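Local coordinates for protein A52 (Vaccinia virus, PDB 2VVW), which is a Bcl-2-like immunomodulator that associates with host IRAK2 to inhibit NF-kappa-B signalling and with TRAF6 to activate p38, at residues P7-Y12 / L25-M30. Numbering follows the deposited sequence.
Sequences PDYLEY and LEEYFM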
loop_
_atom_site.group_PDB
_atom_site.type_symbol
_atom_site.label_atom_id
_atom_site.label_comp_id
_atom_site.label_asym_id
_atom_site.label_seq_id
_atom_site.Cartn_x
_atom_site.Cartn_y
_atom_site.Cartn_z
ATOM N N PRO A 7 12.092 -2.306 -6.263
ATOM C CA PRO A 7 11.122 -2.159 -7.354
ATOM C C PRO A 7 9.674 -2.267 -6.869
ATOM O O PRO A 7 9.410 -2.717 -5.742
ATOM C CB PRO A 7 11.445 -3.348 -8.279
ATOM C CG PRO A 7 12.020 -4.373 -7.355
ATOM C CD PRO A 7 12.816 -3.588 -6.347
ATOM N N ASP A 8 8.738 -1.861 -7.712
ATOM C CA ASP A 8 7.338 -2.122 -7.438
ATOM C C ASP A 8 7.022 -3.508 -7.972
ATOM O O ASP A 8 7.527 -3.868 -9.033
ATOM C CB ASP A 8 6.465 -1.100 -8.136
ATOM C CG ASP A 8 5.028 -1.248 -7.756
ATOM O OD1 ASP A 8 4.662 -0.759 -6.658
ATOM O OD2 ASP A 8 4.274 -1.888 -8.525
ATOM N N TYR A 9 6.199 -4.280 -7.264
ATOM C CA TYR A 9 5.957 -5.687 -7.630
ATOM C C TYR A 9 4.684 -5.953 -8.440
ATOM O O TYR A 9 4.508 -7.047 -8.946
ATOM C CB TYR A 9 6.075 -6.594 -6.392
ATOM C CG TYR A 9 7.504 -6.598 -5.866
ATOM C CD1 TYR A 9 8.546 -7.143 -6.632
ATOM C CD2 TYR A 9 7.830 -6.020 -4.646
ATOM C CE1 TYR A 9 9.867 -7.126 -6.187
ATOM C CE2 TYR A 9 9.155 -5.993 -4.184
ATOM C CZ TYR A 9 10.172 -6.559 -4.961
ATOM O OH TYR A 9 11.486 -6.521 -4.532
ATOM N N LEU A 10 3.835 -4.955 -8.626
ATOM C CA LEU A 10 2.552 -5.178 -9.307
ATOM C C LEU A 10 2.715 -5.801 -10.689
ATOM O O LEU A 10 2.050 -6.792 -11.009
ATOM C CB LEU A 10 1.782 -3.875 -9.430
ATOM C CG LEU A 10 0.367 -3.948 -10.013
ATOM C CD1 LEU A 10 -0.487 -5.022 -9.351
ATOM C CD2 LEU A 10 -0.271 -2.584 -9.888
ATOM N N GLU A 11 3.614 -5.236 -11.489
ATOM C CA GLU A 11 3.855 -5.718 -12.856
ATOM C C GLU A 11 5.244 -6.368 -13.033
ATOM O O GLU A 11 5.714 -6.551 -14.143
ATOM C CB GLU A 11 3.662 -4.564 -13.831
ATOM C CG GLU A 11 2.250 -4.011 -13.819
ATOM C CD GLU A 11 2.075 -2.757 -14.666
ATOM O OE1 GLU A 11 3.078 -2.100 -15.004
ATOM O OE2 GLU A 11 0.920 -2.421 -14.992
ATOM N N TYR A 12 5.869 -6.751 -11.926
ATOM C CA TYR A 12 7.216 -7.281 -11.929
ATOM C C TYR A 12 7.177 -8.740 -12.390
ATOM O O TYR A 12 6.331 -9.516 -11.949
ATOM C CB TYR A 12 7.763 -7.160 -10.517
ATOM C CG TYR A 12 9.254 -7.336 -10.304
ATOM C CD1 TYR A 12 10.144 -6.293 -10.541
ATOM C CD2 TYR A 12 9.757 -8.507 -9.767
ATOM C CE1 TYR A 12 11.514 -6.432 -10.287
ATOM C CE2 TYR A 12 11.133 -8.659 -9.504
ATOM C CZ TYR A 12 11.991 -7.620 -9.759
ATOM O OH TYR A 12 13.324 -7.778 -9.494
ATOM N N LEU A 25 5.079 -10.035 -0.583
ATOM C CA LEU A 25 3.778 -10.385 -0.046
ATOM C C LEU A 25 3.017 -9.165 0.492
ATOM O O LEU A 25 1.808 -9.072 0.315
ATOM C CB LEU A 25 3.889 -11.490 1.017
ATOM C CG LEU A 25 4.393 -12.867 0.548
ATOM C CD1 LEU A 25 4.625 -13.776 1.731
ATOM C CD2 LEU A 25 3.421 -13.489 -0.409
ATOM N N GLU A 26 3.716 -8.224 1.115
ATOM C CA GLU A 26 3.087 -6.962 1.560
ATOM C C GLU A 26 2.416 -6.277 0.389
ATOM O O GLU A 26 1.264 -5.896 0.485
ATOM C CB GLU A 26 4.083 -5.979 2.180
ATOM C CG GLU A 26 4.576 -6.303 3.573
ATOM C CD GLU A 26 5.536 -5.232 4.137
ATOM O OE1 GLU A 26 5.271 -4.718 5.250
ATOM O OE2 GLU A 26 6.540 -4.895 3.462
ATOM N N GLU A 27 3.147 -6.123 -0.711
ATOM C CA GLU A 27 2.626 -5.436 -1.888
ATOM C C GLU A 27 1.530 -6.235 -2.560
ATOM O O GLU A 27 0.570 -5.659 -3.071
ATOM C CB GLU A 27 3.756 -5.104 -2.875
ATOM C CG GLU A 27 4.691 -4.030 -2.346
ATOM C CD GLU A 27 5.471 -3.269 -3.401
ATOM O OE1 GLU A 27 5.285 -3.499 -4.628
ATOM O OE2 GLU A 27 6.293 -2.422 -2.975
ATOM N N TYR A 28 1.672 -7.561 -2.576
ATOM C CA TYR A 28 0.631 -8.442 -3.125
ATOM C C TYR A 28 -0.711 -8.270 -2.398
ATOM O O TYR A 28 -1.759 -8.046 -3.005
ATOM C CB TYR A 28 1.090 -9.897 -3.017
ATOM C CG TYR A 28 0.071 -10.890 -3.504
ATOM C CD1 TYR A 28 -0.216 -11.003 -4.873
ATOM C CD2 TYR A 28 -0.625 -11.698 -2.611
ATOM C CE1 TYR A 28 -1.145 -11.896 -5.337
ATOM C CE2 TYR A 28 -1.563 -12.610 -3.070
ATOM C CZ TYR A 28 -1.824 -12.701 -4.437
ATOM O OH TYR A 28 -2.750 -13.602 -4.906
ATOM N N PHE A 29 -0.676 -8.353 -1.083
ATOM C CA PHE A 29 -1.890 -8.141 -0.303
ATOM C C PHE A 29 -2.428 -6.720 -0.374
ATOM O O PHE A 29 -3.644 -6.529 -0.437
ATOM C CB PHE A 29 -1.706 -8.626 1.133
ATOM C CG PHE A 29 -1.565 -10.117 1.231
ATOM C CD1 PHE A 29 -2.564 -10.954 0.771
ATOM C CD2 PHE A 29 -0.436 -10.689 1.765
ATOM C CE1 PHE A 29 -2.432 -12.330 0.859
ATOM C CE2 PHE A 29 -0.304 -12.062 1.844
ATOM C CZ PHE A 29 -1.291 -12.875 1.393
ATOM N N MET A 30 -1.537 -5.735 -0.450
ATOM C CA MET A 30 -1.952 -4.344 -0.607
ATOM C C MET A 30 -2.680 -4.179 -1.926
ATOM O O MET A 30 -3.790 -3.684 -1.956
ATOM C CB MET A 30 -0.732 -3.428 -0.573
ATOM C CG MET A 30 -0.981 -1.979 -0.882
ATOM S SD MET A 30 0.580 -1.095 -1.026
ATOM C CE MET A 30 1.165 -1.638 -2.658
HETATM O O HOH W 1 8.916 -2.573 -3.154
#
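Glu27 reaches from its helix to the loop 7-12, its carboxylate ending against the Tyr9 backbone N and the CB and CD2 side of Tyr9, where Glu27 CD stands 3.8 Å from Tyr9 CD2. The glutamate chain runs out extended beyond CG and ends in two oxygens with separate tasks. OE1 takes the Tyr9 N-H in a nearly straight bond (Tyr9 N to Glu27 OE1 2.9 Å, angle at the hydrogen 161°), arriving nearly along the C-O axis. OE2 is joined to Pro7 O by a water that donates to both, 2.6 Å from Glu27 OE2. One carboxylate thus holds the loop at two backbone positions, Tyr9 N directly and Pro7 O through the water. The Tyr9 side chain crosses Glu27 at about a right angle, with ring and carboxylate planes 58° apart; Pro7 O sits over one ring face, and Tyr9 OH is tied to Asp19.

Asp8 brings a second carboxylate close, OD1 lying 3.5 Å from Glu27 OE1, a pairing of acceptors that would be unfavourable alone. Lys123 of the second subunit forms salt bridges with Asp8 OD1, which also bonds Tyr31 OH, and with Glu27 OE2; this probably offsets the like charges and links this site to the partner subunit. A chi1 of -174° sets the Asp8 carboxylate opposite its own N, and OD2 receives the Leu10 N-H from above the carboxylate plane, 3.1 Å from Leu10 N, making an Asx turn that leads into the type I turn Tyr9-Tyr12.

In this all-helical Bcl-2-like fold the contact fastens the N-terminal loop to helix 21-35. The side chains of Tyr9 and Leu10 touch Phe45 of helix 43-49, while Phe29, farther round helix 21-35, packs against helices 96-115 and 123-132.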